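PDB 6T5K: Zn-dependent hydrolase, glyoxylase, which probably hydrolyses beta-lactam antibiotics to substituted beta-amino acids, as a zinc-dependent class B metallo-beta-lactamase. Local coordinates for residues H100-C105 against L194-V199. Numbering follows the deposited sequence.
Sequences HFHLDC and LEDANV. With ZN (zinc ion), chain G; ZN (zinc ion), chain H.
The dinuclear zinc site of the metallo-beta-lactamase fold, built on its HxHxD motif (His100, His102 and Asp104), meets the loop before helix 201-212 where His102 and Phe101 reach Asp196. The first zinc is bound by His100 NE2, His102 and His163, the second by Asp104, Cys182 and His223. Both imidazole nitrogens of His102 are engaged: ND1 binds the first zinc at 2.0 Å, and NE2 donates to Asp196 OD2 at 2.7 Å. The bond is nearly straight (165°). The acceptor lies close to the imidazole plane, and OD2 accepts the N-H through its anti lone pair, the one turned away from OD1, while the carboxylate is twisted 40° from the ring. Asp196 stands at the third position of a type I turn from Leu194 to Ala197. Held at ND1 by the metal and at NE2 by this second-shell carboxylate, the ring is fixed in its rotation; the negative charge would probably make it a more electron-rich ligand. CG of His102 is anti to the carbonyl carbon (chi1 -74°), which brings NE2 to the carboxylate. Phe101 CZ touches the same carboxylate oxygen, Asp196 OD2, at 3.5 Å, and His102 CD2 rests over the rim of one phenyl face. Between the metals, the bridging water lies 1.9 Å from the first zinc and donates a hydrogen bond to Asp104 OD1, whereas Asp104 OD2 binds the second zinc at 2.3 Å.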
loop_
_atom_site.group_PDB
_atom_site.type_symbol
_atom_site.label_atom_id
_atom_site.label_comp_id
_atom_site.label_asym_id
_atom_site.label_seq_id
_atom_site.Cartn_x
_atom_site.Cartn_y
_atom_site.Cartn_z
ATOM N N HIS A 100 2.652 2.285 -6.549
ATOM C CA HIS A 100 2.721 2.481 -7.998
ATOM C C HIS A 100 2.477 3.961 -8.252
ATOM O O HIS A 100 2.325 4.751 -7.315
ATOM C CB HIS A 100 1.821 1.561 -8.848
ATOM C CG HIS A 100 0.350 1.690 -8.601
ATOM N ND1 HIS A 100 -0.290 1.055 -7.561
ATOM C CD2 HIS A 100 -0.622 2.315 -9.310
ATOM C CE1 HIS A 100 -1.584 1.333 -7.605
ATOM N NE2 HIS A 100 -1.813 2.083 -8.661
ATOM N N PHE A 101 2.463 4.346 -9.518
ATOM C CA PHE A 101 2.477 5.772 -9.851
ATOM C C PHE A 101 1.122 6.474 -9.776
ATOM O O PHE A 101 1.078 7.693 -9.959
ATOM C CB PHE A 101 3.087 5.996 -11.243
ATOM C CG PHE A 101 2.167 5.673 -12.393
ATOM C CD1 PHE A 101 2.108 4.375 -12.915
ATOM C CD2 PHE A 101 1.393 6.673 -12.983
ATOM C CE1 PHE A 101 1.283 4.088 -13.982
ATOM C CE2 PHE A 101 0.574 6.382 -14.082
ATOM C CZ PHE A 101 0.507 5.083 -14.562
ATOM N N HIS A 102 0.026 5.768 -9.512
ATOM C CA HIS A 102 -1.287 6.407 -9.525
ATOM C C HIS A 102 -1.509 7.282 -8.277
ATOM O O HIS A 102 -0.815 7.183 -7.273
ATOM C CB HIS A 102 -2.388 5.357 -9.582
ATOM C CG HIS A 102 -2.544 4.696 -10.909
ATOM N ND1 HIS A 102 -3.181 3.479 -11.055
ATOM C CD2 HIS A 102 -2.185 5.087 -12.154
ATOM C CE1 HIS A 102 -3.206 3.154 -12.333
ATOM N NE2 HIS A 102 -2.603 4.108 -13.020
ATOM N N LEU A 103 -2.552 8.111 -8.329
ATOM C CA LEU A 103 -2.779 9.104 -7.267
ATOM C C LEU A 103 -3.230 8.497 -5.939
ATOM O O LEU A 103 -3.002 9.113 -4.889
ATOM C CB LEU A 103 -3.734 10.189 -7.769
ATOM C CG LEU A 103 -3.123 11.101 -8.842
ATOM C CD1 LEU A 103 -4.223 11.977 -9.413
ATOM C CD2 LEU A 103 -2.008 11.983 -8.276
ATOM N N ASP A 104 -3.825 7.308 -5.940
ATOM C CA ASP A 104 -4.163 6.646 -4.677
ATOM C C ASP A 104 -2.960 5.949 -4.046
ATOM O O ASP A 104 -3.120 5.168 -3.093
ATOM C CB ASP A 104 -5.354 5.674 -4.837
ATOM C CG ASP A 104 -5.142 4.593 -5.906
ATOM O OD1 ASP A 104 -4.601 4.928 -6.993
ATOM O OD2 ASP A 104 -5.569 3.405 -5.663
ATOM N N CYS A 105 -1.774 6.213 -4.582
ATOM C CA CYS A 105 -0.512 5.826 -3.986
ATOM C C CYS A 105 0.335 7.025 -3.619
ATOM O O CYS A 105 1.084 6.963 -2.641
ATOM C CB CYS A 105 0.288 4.952 -4.961
ATOM S SG CYS A 105 -0.612 3.534 -5.527
ATOM N N LEU A 194 -8.445 -1.115 -15.478
ATOM C CA LEU A 194 -7.437 -1.830 -16.248
ATOM C C LEU A 194 -6.734 -0.944 -17.258
ATOM O O LEU A 194 -5.996 -1.459 -18.102
ATOM C CB LEU A 194 -8.059 -3.006 -16.997
ATOM C CG LEU A 194 -8.719 -4.048 -16.109
ATOM C CD1 LEU A 194 -9.365 -5.140 -16.917
ATOM C CD2 LEU A 194 -7.704 -4.651 -15.162
ATOM N N GLU A 195 -6.933 0.374 -17.194
ATOM C CA GLU A 195 -6.393 1.253 -18.229
ATOM C C GLU A 195 -4.874 1.163 -18.347
ATOM O O GLU A 195 -4.326 1.298 -19.456
ATOM C CB GLU A 195 -6.831 2.695 -17.969
ATOM C CG GLU A 195 -8.167 2.997 -18.595
ATOM C CD GLU A 195 -8.771 4.273 -18.082
ATOM O OE1 GLU A 195 -10.000 4.265 -17.831
ATOM O OE2 GLU A 195 -8.021 5.268 -17.933
ATOM N N ASP A 196 -4.177 0.957 -17.228
ATOM C CA ASP A 196 -2.724 0.897 -17.217
ATOM C C ASP A 196 -2.208 -0.518 -16.928
ATOM O O ASP A 196 -1.022 -0.716 -16.639
ATOM C CB ASP A 196 -2.151 1.901 -16.217
ATOM C CG ASP A 196 -2.417 3.343 -16.620
ATOM O OD1 ASP A 196 -2.307 3.630 -17.843
ATOM O OD2 ASP A 196 -2.694 4.177 -15.706
ATOM N N ALA A 197 -3.076 -1.509 -17.039
ATOM C CA ALA A 197 -2.778 -2.857 -16.586
ATOM C C ALA A 197 -2.111 -3.706 -17.661
ATOM O O ALA A 197 -2.248 -3.464 -18.863
ATOM C CB ALA A 197 -4.055 -3.565 -16.112
ATOM N N ASN A 198 -1.392 -4.730 -17.191
ATOM C CA ASN A 198 -0.854 -5.806 -18.028
ATOM C C ASN A 198 -1.522 -7.076 -17.505
ATOM O O ASN A 198 -1.062 -7.690 -16.525
ATOM C CB ASN A 198 0.649 -5.877 -17.899
ATOM C CG ASN A 198 1.249 -6.965 -18.746
ATOM O OD1 ASN A 198 0.570 -7.908 -19.168
ATOM N ND2 ASN A 198 2.530 -6.830 -19.018
ATOM N N VAL A 199 -2.646 -7.438 -18.131
ATOM C CA VAL A 199 -3.409 -8.586 -17.656
ATOM C C VAL A 199 -2.759 -9.917 -18.018
ATOM O O VAL A 199 -3.099 -10.936 -17.414
ATOM C CB VAL A 199 -4.887 -8.564 -18.095
ATOM C CG1 VAL A 199 -5.590 -7.355 -17.532
ATOM C CG2 VAL A 199 -5.048 -8.649 -19.604
HETATM ZN ZN ZN G . -3.672 2.220 -9.532
HETATM ZN ZN ZN H . -5.862 1.510 -6.918
HETATM O O HOH W 1 -5.113 2.795 -8.438
HETATM O O HOH W 2 -6.873 -0.005 -8.318
#